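Long-range contact in transketolase (Campylobacter jejuni, PDB 3L84), which belongs to the transketolase family of thiamine diphosphate-dependent enzymes and forms a dimer of two multidomain subunits: residues F15-P29 / S255-K269. Numbering follows the deposited sequence. Where two conformers were deposited one is given.
Sequences FLSADMVQKANSGHP and SHGAPLGEEVIKKAK
Q22 reaches from the last turn of its helix to the start of helix 262-272, touching both that helix and the loop that leads into it. CB and CG lie against I265 CD1, each at 3.8 Å. With CG anti to the backbone N (chi1 -163°) and the chain bent at the next bond, the amide swings over to G261, the N-cap residue. OE1 accepts from G261 N at 2.9 Å, the donor tilted 33° from the carbonyl plane, and also accepts a hydrogen bond from a water that donates to A18 O and accepts from L260 N; P259 CB lies beside the same oxygen. NE2 reaches E262 OE2 through a second water.

Within the thiamine diphosphate-binding domain, an α/β unit built on a parallel sheet, the two helical segments run nearly antiparallel at 164°, their axes 11.0 Å apart. At the far end K269 slides past F15 and sets CG over the centre of the ring, 3.7 Å from its centroid, a CH-pi contact. Its extended chain carries NZ on to D19 in a salt bridge, meeting OD1 on its syn lone pair at 2.9 Å; OD2 is a weaker partner to NZ and accepts from F280 N, while NZ also bonds to I278 O. Where the loops meet, the H28 ring turns its edge, through CD2, to the face of H256, with H67 against both histidines and D449 of the second subunit packing on H28.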
loop_
_atom_site.group_PDB
_atom_site.type_symbol
_atom_site.label_atom_id
_atom_site.label_comp_id
_atom_site.label_asym_id
_atom_site.label_seq_id
_atom_site.Cartn_x
_atom_site.Cartn_y
_atom_site.Cartn_z
ATOM N N PHE A 15 13.380 -22.358 -25.776
ATOM C CA PHE A 15 12.722 -22.133 -27.088
ATOM C C PHE A 15 11.209 -22.270 -27.034
ATOM O O PHE A 15 10.514 -21.558 -27.759
ATOM C CB PHE A 15 13.372 -22.956 -28.193
ATOM C CG PHE A 15 14.845 -22.636 -28.360
ATOM C CD1 PHE A 15 15.259 -21.303 -28.481
ATOM C CD2 PHE A 15 15.801 -23.635 -28.402
ATOM C CE1 PHE A 15 16.603 -20.978 -28.614
ATOM C CE2 PHE A 15 17.151 -23.310 -28.534
ATOM C CZ PHE A 15 17.536 -21.996 -28.628
ATOM N N LEU A 16 10.669 -23.068 -26.111
ATOM C CA LEU A 16 9.227 -23.002 -25.862
ATOM C C LEU A 16 8.846 -21.618 -25.380
ATOM O O LEU A 16 7.895 -21.013 -25.870
ATOM C CB LEU A 16 8.772 -24.069 -24.842
ATOM C CG LEU A 16 8.720 -25.522 -25.309
ATOM C CD1 LEU A 16 8.195 -26.389 -24.197
ATOM C CD2 LEU A 16 7.825 -25.690 -26.568
ATOM N N SER A 17 9.613 -21.071 -24.460
ATOM C CA SER A 17 9.319 -19.748 -23.894
ATOM C C SER A 17 9.428 -18.675 -24.954
ATOM O O SER A 17 8.540 -17.816 -25.094
ATOM C CB SER A 17 10.292 -19.414 -22.757
ATOM O OG SER A 17 10.171 -20.328 -21.663
ATOM N N ALA A 18 10.499 -18.690 -25.728
ATOM C CA ALA A 18 10.700 -17.705 -26.771
ATOM C C ALA A 18 9.626 -17.778 -27.844
ATOM O O ALA A 18 9.120 -16.754 -28.296
ATOM C CB ALA A 18 12.102 -17.888 -27.399
ATOM N N ASP A 19 9.311 -18.996 -28.260
ATOM C CA ASP A 19 8.292 -19.199 -29.277
ATOM C C ASP A 19 6.917 -18.745 -28.812
ATOM O O ASP A 19 6.118 -18.239 -29.606
ATOM C CB ASP A 19 8.205 -20.671 -29.718
ATOM C CG ASP A 19 9.442 -21.159 -30.496
ATOM O OD1 ASP A 19 10.223 -20.327 -31.021
ATOM O OD2 ASP A 19 9.622 -22.395 -30.654
HETATM N N MSE A 20 6.589 -18.988 -27.551
HETATM C CA MSE A 20 5.314 -18.535 -26.971
HETATM C C MSE A 20 5.147 -17.037 -26.988
HETATM O O MSE A 20 4.161 -16.516 -27.357
HETATM C CB MSE A 20 5.175 -19.001 -25.514
HETATM C CG MSE A 20 4.980 -20.431 -25.391
HETATM SE SE MSE A 20 5.269 -21.088 -23.561
HETATM C CE MSE A 20 4.033 -19.969 -22.957
ATOM N N VAL A 21 6.187 -16.361 -26.567
ATOM C CA VAL A 21 6.199 -14.914 -26.555
ATOM C C VAL A 21 6.124 -14.360 -27.977
ATOM O O VAL A 21 5.403 -13.410 -28.268
ATOM C CB VAL A 21 7.475 -14.401 -25.844
ATOM C CG1 VAL A 21 7.666 -12.877 -26.029
ATOM C CG2 VAL A 21 7.387 -14.755 -24.365
ATOM N N GLN A 22 6.847 -14.982 -28.904
ATOM C CA GLN A 22 6.892 -14.488 -30.264
ATOM C C GLN A 22 5.525 -14.637 -30.945
ATOM O O GLN A 22 5.058 -13.706 -31.604
ATOM C CB GLN A 22 7.974 -15.206 -31.054
ATOM C CG GLN A 22 8.384 -14.526 -32.325
ATOM C CD GLN A 22 9.009 -13.182 -32.064
ATOM O OE1 GLN A 22 9.814 -13.036 -31.141
ATOM N NE2 GLN A 22 8.649 -12.175 -32.877
ATOM N N LYS A 23 4.855 -15.768 -30.722
ATOM C CA LYS A 23 3.541 -16.007 -31.314
ATOM C C LYS A 23 2.529 -15.015 -30.762
ATOM O O LYS A 23 1.671 -14.512 -31.501
ATOM C CB LYS A 23 3.102 -17.459 -31.098
ATOM C CG LYS A 23 1.780 -17.815 -31.805
ATOM C CD LYS A 23 1.533 -19.332 -31.709
ATOM C CE LYS A 23 0.266 -19.755 -32.456
ATOM N NZ LYS A 23 -1.003 -19.167 -31.910
ATOM N N ALA A 24 2.609 -14.730 -29.457
ATOM C CA ALA A 24 1.721 -13.737 -28.849
ATOM C C ALA A 24 2.078 -12.306 -29.265
ATOM O O ALA A 24 1.278 -11.384 -29.066
ATOM C CB ALA A 24 1.777 -13.847 -27.313
ATOM N N ASN A 25 3.291 -12.102 -29.789
ATOM C CA ASN A 25 3.830 -10.750 -29.956
ATOM C C ASN A 25 3.734 -9.913 -28.679
ATOM O O ASN A 25 3.438 -8.714 -28.719
ATOM C CB ASN A 25 3.185 -10.015 -31.140
ATOM C CG ASN A 25 4.040 -8.847 -31.629
ATOM O OD1 ASN A 25 5.255 -8.812 -31.422
ATOM N ND2 ASN A 25 3.395 -7.878 -32.260
ATOM N N SER A 26 3.954 -10.558 -27.543
ATOM C CA SER A 26 3.759 -9.924 -26.245
ATOM C C SER A 26 4.373 -10.822 -25.188
ATOM O O SER A 26 4.265 -12.036 -25.294
ATOM C CB SER A 26 2.261 -9.783 -25.939
ATOM O OG SER A 26 2.093 -9.201 -24.638
ATOM N N GLY A 27 5.021 -10.222 -24.193
ATOM C CA GLY A 27 5.519 -10.955 -23.070
ATOM C C GLY A 27 6.985 -10.785 -22.835
ATOM O O GLY A 27 7.617 -9.911 -23.404
ATOM N N HIS A 28 7.522 -11.667 -22.026
ATOM C CA HIS A 28 8.807 -11.451 -21.344
ATOM C C HIS A 28 9.710 -12.638 -21.537
ATOM O O HIS A 28 9.582 -13.637 -20.848
ATOM C CB HIS A 28 8.536 -11.254 -19.857
ATOM C CG HIS A 28 7.665 -10.093 -19.533
ATOM N ND1 HIS A 28 6.292 -10.134 -19.607
ATOM C CD2 HIS A 28 7.988 -8.866 -19.062
ATOM C CE1 HIS A 28 5.811 -8.967 -19.213
ATOM N NE2 HIS A 28 6.828 -8.177 -18.886
ATOM N N PRO A 29 10.588 -12.581 -22.539
ATOM C CA PRO A 29 11.417 -13.760 -22.850
ATOM C C PRO A 29 12.789 -13.787 -22.172
ATOM O O PRO A 29 13.408 -14.865 -22.077
ATOM C CB PRO A 29 11.607 -13.632 -24.360
ATOM C CG PRO A 29 11.615 -12.168 -24.577
ATOM C CD PRO A 29 10.675 -11.552 -23.586
ATOM N N SER A 255 15.445 -7.189 -23.757
ATOM C CA SER A 255 14.929 -8.540 -23.783
ATOM C C SER A 255 13.985 -8.831 -22.623
ATOM O O SER A 255 13.357 -9.891 -22.611
ATOM C CB SER A 255 16.052 -9.574 -23.763
ATOM O OG SER A 255 16.694 -9.612 -22.490
ATOM N N HIS A 256 13.869 -7.919 -21.661
ATOM C CA HIS A 256 13.033 -8.198 -20.489
ATOM C C HIS A 256 11.578 -8.341 -20.889
ATOM O O HIS A 256 10.926 -9.281 -20.462
ATOM C CB HIS A 256 13.143 -7.080 -19.436
ATOM C CG HIS A 256 12.091 -7.156 -18.361
ATOM N ND1 HIS A 256 12.111 -8.125 -17.375
ATOM C CD2 HIS A 256 10.988 -6.417 -18.144
ATOM C CE1 HIS A 256 11.061 -7.956 -16.586
ATOM N NE2 HIS A 256 10.377 -6.916 -17.021
ATOM N N GLY A 257 11.062 -7.411 -21.652
ATOM C CA GLY A 257 9.632 -7.249 -21.800
ATOM C C GLY A 257 9.108 -7.120 -23.214
ATOM O O GLY A 257 8.017 -6.577 -23.387
ATOM N N ALA A 258 9.859 -7.579 -24.213
ATOM C CA ALA A 258 9.383 -7.588 -25.578
ATOM C C ALA A 258 9.883 -8.845 -26.253
ATOM O O ALA A 258 10.923 -9.358 -25.894
ATOM C CB ALA A 258 9.883 -6.383 -26.299
ATOM N N PRO A 259 9.184 -9.288 -27.295
ATOM C CA PRO A 259 9.628 -10.462 -28.066
ATOM C C PRO A 259 11.066 -10.322 -28.561
ATOM O O PRO A 259 11.535 -9.217 -28.865
ATOM C CB PRO A 259 8.629 -10.518 -29.228
ATOM C CG PRO A 259 7.379 -9.842 -28.685
ATOM C CD PRO A 259 7.895 -8.748 -27.790
ATOM N N LEU A 260 11.763 -11.450 -28.618
ATOM C CA LEU A 260 13.156 -11.473 -29.069
ATOM C C LEU A 260 13.292 -11.120 -30.535
ATOM O O LEU A 260 14.347 -10.603 -30.954
ATOM C CB LEU A 260 13.780 -12.848 -28.839
ATOM C CG LEU A 260 13.865 -13.318 -27.380
ATOM C CD1 LEU A 260 14.410 -14.732 -27.348
ATOM C CD2 LEU A 260 14.724 -12.409 -26.524
ATOM N N GLY A 261 12.278 -11.447 -31.335
ATOM C CA GLY A 261 12.323 -11.284 -32.804
ATOM C C GLY A 261 12.620 -12.594 -33.500
ATOM O O GLY A 261 13.355 -13.435 -32.988
ATOM N N GLU A 262 12.045 -12.764 -34.690
ATOM C CA GLU A 262 12.148 -14.007 -35.456
ATOM C C GLU A 262 13.599 -14.370 -35.805
ATOM O O GLU A 262 14.027 -15.528 -35.661
ATOM C CB GLU A 262 11.301 -13.913 -36.719
ATOM C CG GLU A 262 9.810 -13.847 -36.421
ATOM C CD GLU A 262 8.934 -13.816 -37.659
ATOM O OE1 GLU A 262 9.452 -13.967 -38.801
ATOM O OE2 GLU A 262 7.708 -13.616 -37.487
ATOM N N GLU A 263 14.369 -13.378 -36.228
ATOM C CA GLU A 263 15.751 -13.642 -36.645
ATOM C C GLU A 263 16.640 -14.002 -35.453
ATOM O O GLU A 263 17.485 -14.899 -35.555
ATOM C CB GLU A 263 16.301 -12.463 -37.447
ATOM C CG GLU A 263 15.636 -12.338 -38.823
ATOM C CD GLU A 263 15.695 -13.643 -39.660
ATOM O OE1 GLU A 263 16.752 -14.335 -39.670
ATOM O OE2 GLU A 263 14.668 -13.980 -40.300
ATOM N N VAL A 264 16.422 -13.350 -34.313
ATOM C CA VAL A 264 17.186 -13.650 -33.103
ATOM C C VAL A 264 16.911 -15.079 -32.683
ATOM O O VAL A 264 17.823 -15.809 -32.310
ATOM C CB VAL A 264 16.849 -12.665 -31.969
ATOM C CG1 VAL A 264 17.347 -13.186 -30.611
ATOM C CG2 VAL A 264 17.449 -11.274 -32.292
ATOM N N ILE A 265 15.637 -15.473 -32.732
ATOM C CA ILE A 265 15.279 -16.841 -32.344
ATOM C C ILE A 265 15.877 -17.877 -33.300
ATOM O O ILE A 265 16.390 -18.898 -32.848
ATOM C CB ILE A 265 13.749 -17.007 -32.243
ATOM C CG1 ILE A 265 13.217 -16.167 -31.072
ATOM C CG2 ILE A 265 13.363 -18.506 -32.058
ATOM C CD1 ILE A 265 11.669 -16.033 -31.060
ATOM N N LYS A 266 15.864 -17.591 -34.600
ATOM C CA LYS A 266 16.477 -18.514 -35.582
ATOM C C LYS A 266 17.940 -18.738 -35.270
ATOM O O LYS A 266 18.415 -19.889 -35.236
ATOM C CB LYS A 266 16.330 -18.002 -37.013
ATOM C CG LYS A 266 14.915 -18.157 -37.547
ATOM C CD LYS A 266 14.826 -17.615 -38.963
ATOM C CE LYS A 266 13.400 -17.624 -39.489
ATOM N NZ LYS A 266 13.359 -17.395 -40.982
ATOM N N LYS A 267 18.654 -17.649 -35.042
ATOM C CA LYS A 267 20.065 -17.717 -34.710
ATOM C C LYS A 267 20.321 -18.471 -33.407
ATOM O O LYS A 267 21.270 -19.253 -33.315
ATOM C CB LYS A 267 20.704 -16.327 -34.690
ATOM C CG LYS A 267 20.782 -15.683 -36.057
ATOM C CD LYS A 267 21.337 -14.292 -35.967
ATOM C CE LYS A 267 21.373 -13.612 -37.336
ATOM N NZ LYS A 267 20.014 -13.163 -37.767
ATOM N N ALA A 268 19.500 -18.216 -32.386
ATOM C CA ALA A 268 19.631 -18.887 -31.097
ATOM C C ALA A 268 19.434 -20.390 -31.231
ATOM O O ALA A 268 20.195 -21.179 -30.676
ATOM C CB ALA A 268 18.631 -18.275 -30.106
ATOM N N LYS A 269 18.436 -20.792 -32.014
ATOM C CA LYS A 269 18.185 -22.219 -32.262
ATOM C C LYS A 269 19.372 -22.838 -32.995
ATOM O O LYS A 269 19.846 -23.905 -32.614
ATOM C CB LYS A 269 16.893 -22.380 -33.053
ATOM C CG LYS A 269 15.645 -22.170 -32.195
ATOM C CD LYS A 269 14.329 -22.267 -32.952
ATOM C CE LYS A 269 13.146 -22.097 -32.038
ATOM N NZ LYS A 269 11.883 -21.909 -32.813
HETATM O O HOH W 1 10.160 -13.912 -28.480
HETATM O O HOH W 2 6.742 -12.490 -35.183
HETATM O O HOH W 3 5.435 -7.460 -23.677
#